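Local coordinates for cytochrome c-552/4 domain-containing protein (Ignicoccus hospitalis KIN4/I, PDB 4QO5), which binds eight c-type hemes in a membrane-associated octaheme cytochrome and probably passes electrons along them, though its precise role is unknown, at residues 60-72 / 108-120. Residues are numbered along the deposited sequence; the frame is centred on the assembly and turned at random.
With HEC (heme c), chain D.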
loop_
_atom_site.group_PDB
_atom_site.type_symbol
_atom_site.label_atom_id
_atom_site.label_comp_id
_atom_site.label_asym_id
_atom_site.label_seq_id
_atom_site.Cartn_x
_atom_site.Cartn_y
_atom_site.Cartn_z
ATOM N N GLU A 60 5.247 -16.104 31.185
ATOM C CA GLU A 60 4.653 -14.852 30.729
ATOM C C GLU A 60 3.653 -14.273 31.740
ATOM O O GLU A 60 2.650 -13.676 31.347
ATOM C CB GLU A 60 3.959 -15.050 29.376
ATOM C CG GLU A 60 4.964 -15.330 28.235
ATOM C CD GLU A 60 4.291 -15.441 26.878
ATOM O OE1 GLU A 60 3.302 -16.193 26.754
ATOM O OE2 GLU A 60 4.770 -14.784 25.930
ATOM N N VAL A 61 3.910 -14.508 33.021
ATOM C CA VAL A 61 3.271 -13.765 34.113
ATOM C C VAL A 61 4.405 -13.136 34.903
ATOM O O VAL A 61 5.529 -13.631 34.849
ATOM C CB VAL A 61 2.470 -14.668 35.071
ATOM C CG1 VAL A 61 1.208 -15.166 34.403
ATOM C CG2 VAL A 61 3.332 -15.823 35.572
ATOM N N SER A 62 4.140 -12.049 35.626
ATOM C CA SER A 62 5.223 -11.388 36.323
ATOM C C SER A 62 4.871 -10.913 37.729
ATOM O O SER A 62 5.757 -10.696 38.530
ATOM C CB SER A 62 5.790 -10.230 35.500
ATOM O OG SER A 62 4.825 -9.214 35.322
ATOM N N THR A 63 3.585 -10.781 38.041
ATOM C CA THR A 63 3.215 -10.508 39.425
ATOM C C THR A 63 3.459 -11.768 40.249
ATOM O O THR A 63 2.962 -12.829 39.897
ATOM C CB THR A 63 1.744 -10.101 39.558
ATOM O OG1 THR A 63 1.467 -8.984 38.702
ATOM C CG2 THR A 63 1.430 -9.715 41.010
ATOM N N PRO A 64 4.225 -11.661 41.353
ATOM C CA PRO A 64 4.511 -12.858 42.153
ATOM C C PRO A 64 3.239 -13.590 42.556
ATOM O O PRO A 64 2.242 -12.936 42.843
ATOM C CB PRO A 64 5.208 -12.290 43.393
ATOM C CG PRO A 64 5.850 -11.034 42.907
ATOM C CD PRO A 64 4.902 -10.465 41.887
ATOM N N LEU A 65 3.277 -14.920 42.573
ATOM C CA LEU A 65 2.068 -15.696 42.808
ATOM C C LEU A 65 1.402 -15.319 44.120
ATOM O O LEU A 65 0.175 -15.201 44.173
ATOM C CB LEU A 65 2.341 -17.202 42.773
ATOM C CG LEU A 65 1.108 -18.115 42.821
ATOM C CD1 LEU A 65 0.130 -17.889 41.654
ATOM C CD2 LEU A 65 1.564 -19.567 42.850
ATOM N N ASP A 66 2.197 -15.109 45.171
ATOM C CA ASP A 66 1.613 -14.785 46.470
ATOM C C ASP A 66 1.016 -13.372 46.546
ATOM O O ASP A 66 0.394 -13.010 47.545
ATOM C CB ASP A 66 2.604 -15.040 47.625
ATOM C CG ASP A 66 3.871 -14.198 47.531
ATOM O OD1 ASP A 66 3.979 -13.349 46.625
ATOM O OD2 ASP A 66 4.766 -14.376 48.388
ATOM N N GLU A 67 1.203 -12.584 45.494
ATOM C CA GLU A 67 0.609 -11.253 45.414
ATOM C C GLU A 67 -0.565 -11.200 44.438
ATOM O O GLU A 67 -1.170 -10.147 44.243
ATOM C CB GLU A 67 1.663 -10.221 45.029
ATOM C CG GLU A 67 2.790 -10.129 46.068
ATOM C CD GLU A 67 3.726 -8.961 45.819
ATOM O OE1 GLU A 67 3.229 -7.821 45.673
ATOM O OE2 GLU A 67 4.956 -9.181 45.772
ATOM N N ILE A 68 -0.854 -12.327 43.796
ATOM C CA ILE A 68 -2.053 -12.449 42.961
ATOM C C ILE A 68 -3.153 -12.931 43.897
ATOM O O ILE A 68 -2.923 -13.844 44.684
ATOM C CB ILE A 68 -1.844 -13.479 41.834
ATOM C CG1 ILE A 68 -0.757 -13.005 40.868
ATOM C CG2 ILE A 68 -3.146 -13.763 41.064
ATOM C CD1 ILE A 68 -0.487 -13.989 39.712
ATOM N N PRO A 69 -4.340 -12.315 43.828
ATOM C CA PRO A 69 -5.444 -12.712 44.722
ATOM C C PRO A 69 -5.725 -14.221 44.651
ATOM O O PRO A 69 -5.760 -14.807 43.562
ATOM C CB PRO A 69 -6.633 -11.917 44.182
ATOM C CG PRO A 69 -6.023 -10.710 43.519
ATOM C CD PRO A 69 -4.702 -11.188 42.947
ATOM N N ALA A 70 -5.908 -14.839 45.812
ATOM C CA ALA A 70 -6.066 -16.292 45.921
ATOM C C ALA A 70 -7.138 -16.874 45.006
ATOM O O ALA A 70 -6.949 -17.944 44.437
ATOM C CB ALA A 70 -6.341 -16.685 47.374
ATOM N N ASN A 71 -8.258 -16.173 44.857
ATOM C CA ASN A 71 -9.336 -16.650 43.995
ATOM C C ASN A 71 -8.981 -16.658 42.497
ATOM O O ASN A 71 -9.724 -17.212 41.690
ATOM C CB ASN A 71 -10.613 -15.835 44.214
ATOM C CG ASN A 71 -10.517 -14.433 43.640
ATOM O OD1 ASN A 71 -9.558 -13.710 43.893
ATOM N ND2 ASN A 71 -11.513 -14.047 42.855
ATOM N N LEU A 72 -7.856 -16.042 42.127
ATOM C CA LEU A 72 -7.441 -15.992 40.724
ATOM C C LEU A 72 -6.315 -16.968 40.398
ATOM O O LEU A 72 -6.006 -17.187 39.222
ATOM C CB LEU A 72 -6.989 -14.572 40.335
ATOM C CG LEU A 72 -8.009 -13.431 40.413
ATOM C CD1 LEU A 72 -7.357 -12.083 40.136
ATOM C CD2 LEU A 72 -9.158 -13.668 39.448
ATOM N N ASN A 108 -4.293 -1.247 34.743
ATOM C CA ASN A 108 -4.270 -1.564 36.171
ATOM C C ASN A 108 -4.890 -2.925 36.491
ATOM O O ASN A 108 -4.506 -3.574 37.465
ATOM C CB ASN A 108 -4.888 -0.439 37.005
ATOM C CG ASN A 108 -3.943 0.745 37.161
ATOM O OD1 ASN A 108 -2.818 0.725 36.651
ATOM N ND2 ASN A 108 -4.389 1.777 37.870
ATOM N N ASP A 109 -5.836 -3.366 35.660
ATOM C CA ASP A 109 -6.381 -4.713 35.792
ATOM C C ASP A 109 -5.346 -5.751 35.333
ATOM O O ASP A 109 -5.102 -6.745 36.022
ATOM C CB ASP A 109 -7.646 -4.864 34.946
ATOM C CG ASP A 109 -8.801 -4.028 35.473
ATOM O OD1 ASP A 109 -8.838 -3.744 36.699
ATOM O OD2 ASP A 109 -9.658 -3.652 34.649
ATOM N N CYS A 110 -4.776 -5.530 34.152
ATOM C CA CYS A 110 -3.698 -6.371 33.640
ATOM C C CYS A 110 -2.578 -6.514 34.665
ATOM O O CYS A 110 -1.957 -7.583 34.769
ATOM C CB CYS A 110 -3.109 -5.779 32.351
ATOM S SG CYS A 110 -4.326 -5.388 31.049
ATOM N N ALA A 111 -2.317 -5.443 35.413
ATOM C CA ALA A 111 -1.180 -5.424 36.346
ATOM C C ALA A 111 -1.334 -6.412 37.487
ATOM O O ALA A 111 -0.372 -6.705 38.200
ATOM C CB ALA A 111 -0.952 -4.030 36.904
ATOM N N VAL A 112 -2.557 -6.895 37.680
ATOM C CA VAL A 112 -2.839 -7.868 38.722
ATOM C C VAL A 112 -1.960 -9.109 38.529
ATOM O O VAL A 112 -1.495 -9.712 39.511
ATOM C CB VAL A 112 -4.353 -8.188 38.765
ATOM C CG1 VAL A 112 -4.658 -9.377 39.669
ATOM C CG2 VAL A 112 -5.106 -6.948 39.229
ATOM N N CYS A 113 -1.688 -9.446 37.267
ATOM C CA CYS A 113 -0.818 -10.578 36.931
ATOM C C CYS A 113 0.421 -10.231 36.114
ATOM O O CYS A 113 1.353 -11.012 36.077
ATOM C CB CYS A 113 -1.612 -11.649 36.196
ATOM S SG CYS A 113 -2.937 -12.126 37.251
ATOM N N HIS A 114 0.427 -9.060 35.482
ATOM C CA HIS A 114 1.539 -8.651 34.624
ATOM C C HIS A 114 2.096 -7.338 35.099
ATOM O O HIS A 114 2.166 -6.375 34.337
ATOM C CB HIS A 114 1.062 -8.481 33.184
ATOM C CG HIS A 114 0.480 -9.722 32.614
ATOM N ND1 HIS A 114 1.188 -10.899 32.530
ATOM C CD2 HIS A 114 -0.749 -9.982 32.119
ATOM C CE1 HIS A 114 0.431 -11.829 31.984
ATOM N NE2 HIS A 114 -0.751 -11.301 31.736
ATOM N N ARG A 115 2.491 -7.298 36.368
ATOM C CA ARG A 115 2.988 -6.065 36.971
ATOM C C ARG A 115 4.162 -5.442 36.211
ATOM O O ARG A 115 4.192 -4.221 35.968
ATOM C CB ARG A 115 3.369 -6.315 38.438
ATOM C CG ARG A 115 3.971 -5.103 39.119
ATOM C CD ARG A 115 3.514 -5.053 40.565
ATOM N NE ARG A 115 4.219 -6.004 41.409
ATOM C CZ ARG A 115 3.743 -6.475 42.561
ATOM N NH1 ARG A 115 2.537 -6.121 42.992
ATOM N NH2 ARG A 115 4.466 -7.323 43.269
ATOM N N THR A 116 5.114 -6.271 35.804
ATOM C CA THR A 116 6.338 -5.734 35.201
ATOM C C THR A 116 6.030 -5.018 33.889
ATOM O O THR A 116 6.556 -3.927 33.620
ATOM C CB THR A 116 7.397 -6.828 34.984
ATOM O OG1 THR A 116 7.695 -7.451 36.237
ATOM C CG2 THR A 116 8.681 -6.228 34.406
ATOM N N GLU A 117 5.145 -5.614 33.093
ATOM C CA GLU A 117 4.782 -5.049 31.811
ATOM C C GLU A 117 4.099 -3.698 31.979
ATOM O O GLU A 117 4.390 -2.742 31.259
ATOM C CB GLU A 117 3.891 -6.019 31.027
ATOM C CG GLU A 117 4.615 -7.277 30.556
ATOM C CD GLU A 117 4.935 -8.272 31.675
ATOM O OE1 GLU A 117 4.364 -8.162 32.780
ATOM O OE2 GLU A 117 5.789 -9.165 31.456
ATOM N N VAL A 118 3.193 -3.617 32.945
ATOM C CA VAL A 118 2.485 -2.371 33.178
ATOM C C VAL A 118 3.414 -1.286 33.746
ATOM O O VAL A 118 3.341 -0.116 33.328
ATOM C CB VAL A 118 1.242 -2.611 34.052
ATOM C CG1 VAL A 118 0.486 -1.306 34.289
ATOM C CG2 VAL A 118 0.316 -3.630 33.363
ATOM N N GLU A 119 4.291 -1.670 34.674
ATOM C CA GLU A 119 5.317 -0.751 35.175
ATOM C C GLU A 119 6.153 -0.168 34.033
ATOM O O GLU A 119 6.412 1.041 33.991
ATOM C CB GLU A 119 6.242 -1.434 36.193
ATOM C CG GLU A 119 5.576 -1.842 37.497
ATOM C CD GLU A 119 5.278 -0.673 38.421
ATOM O OE1 GLU A 119 5.724 0.457 38.131
ATOM O OE2 GLU A 119 4.593 -0.894 39.447
ATOM N N GLN A 120 6.570 -1.026 33.108
ATOM C CA GLN A 120 7.341 -0.569 31.958
ATOM C C GLN A 120 6.543 0.356 31.058
ATOM O O GLN A 120 7.000 1.456 30.719
ATOM C CB GLN A 120 7.860 -1.759 31.165
ATOM C CG GLN A 120 8.978 -2.491 31.889
ATOM C CD GLN A 120 9.394 -3.750 31.162
ATOM O OE1 GLN A 120 8.847 -4.076 30.095
ATOM N NE2 GLN A 120 10.336 -4.482 31.739
HETATM FE FE HEC D . -2.441 -12.194 30.780
HETATM C CHA HEC D . -0.567 -14.601 29.230
HETATM C CHB HEC D . -1.736 -10.014 28.228
HETATM C CHC HEC D . -4.590 -10.007 32.133
HETATM C CHD HEC D . -2.798 -14.177 33.558
HETATM N NA HEC D . -1.379 -12.299 29.044
HETATM C C1A HEC D . -0.676 -13.394 28.587
HETATM C C2A HEC D . -0.114 -13.076 27.293
HETATM C C3A HEC D . -0.441 -11.798 27.030
HETATM C C4A HEC D . -1.237 -11.290 28.123
HETATM C CMA HEC D . -0.067 -10.971 25.782
HETATM C CAA HEC D . 0.756 -14.045 26.434
HETATM C CBA HEC D . -0.149 -14.645 25.351
HETATM C CGA HEC D . 0.654 -15.445 24.351
HETATM O O1A HEC D . 1.798 -15.881 24.642
HETATM O O2A HEC D . 0.122 -15.654 23.233
HETATM N NB HEC D . -2.946 -10.408 30.290
HETATM C C1B HEC D . -2.660 -9.670 29.166
HETATM C C2B HEC D . -3.477 -8.503 29.132
HETATM C C3B HEC D . -4.300 -8.579 30.206
HETATM C C4B HEC D . -3.978 -9.741 30.943
HETATM C CMB HEC D . -3.388 -7.474 27.986
HETATM C CAB HEC D . -5.472 -7.760 30.742
HETATM C CBB HEC D . -6.356 -7.182 29.578
HETATM N NC HEC D . -3.449 -12.062 32.536
HETATM C C1C HEC D . -4.338 -11.101 32.906
HETATM C C2C HEC D . -4.724 -11.307 34.295
HETATM C C3C HEC D . -4.459 -12.619 34.515
HETATM C C4C HEC D . -3.499 -13.015 33.514
HETATM C CMC HEC D . -5.963 -10.541 34.832
HETATM C CAC HEC D . -4.710 -13.579 35.721
HETATM C CBC HEC D . -5.979 -13.358 36.575
HETATM N ND HEC D . -1.809 -14.043 31.312
HETATM C C1D HEC D . -2.092 -14.691 32.501
HETATM C C2D HEC D . -1.547 -16.014 32.487
HETATM C C3D HEC D . -0.840 -16.157 31.154
HETATM C C4D HEC D . -1.030 -14.886 30.486
HETATM C CMD HEC D . -1.632 -17.089 33.591
HETATM C CAD HEC D . -0.090 -17.420 30.688
HETATM C CBD HEC D . 1.382 -17.192 31.038
HETATM C CGD HEC D . 2.228 -18.412 30.770
HETATM O O1D HEC D . 3.469 -18.373 31.056
HETATM O O2D HEC D . 1.661 -19.418 30.277
HETATM O O HOH W 1 -1.997 -8.746 42.071
#
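The H114 imidazole meets segment 60-72 at its edge: E60 O lies near the ring plane, 3.0 Å from H114 CE1, while V61 CA approaches obliquely. Elsewhere on the rim H114 NE2 binds the heme iron at 2.1 Å, with M43 as the other axial ligand. The R115 guanidinium, the second flat group, carries T63 CG2 over one face and takes the E67 carboxylate at its edge in a salt bridge. E67 OE1 lies close to the guanidinium plane, 2.7 Å from R115 NH2, whereas NH2 comes from well above the carboxylate plane; the two planes are 51° apart. The bond from R115 NH1 to the same oxygen is the weak second arm. R115 gets there by sending CG anti to its backbone N (chi1 177°) and bending twice further out.

C110, C113 and H114 form the CxxCH motif of a c-type heme, the cysteine sulfurs joined by thioether bonds to heme CAB and CAC. Residues 60-63 lead from the propionate side of the same heme, where E60 N donates to O1D, across the CxxCH backbone. Two successive amides, S62 N and T63 N, share C113 O at 3.0 Å each, the first in the carbonyl plane, the second well above it. T63 OG1 donates to A111 O. With chi1 at 65°, S62 OG is set to accept from T116 N at 3.0 Å, in the first turn of helix 115-122, and to donate to the syn lone pair of E117 OE1 at 2.8 Å. Farther along, a water bridges E67 O and V112 O, and V112 CG1 packs against P69 CD at 3.7 Å and against L72 CD1.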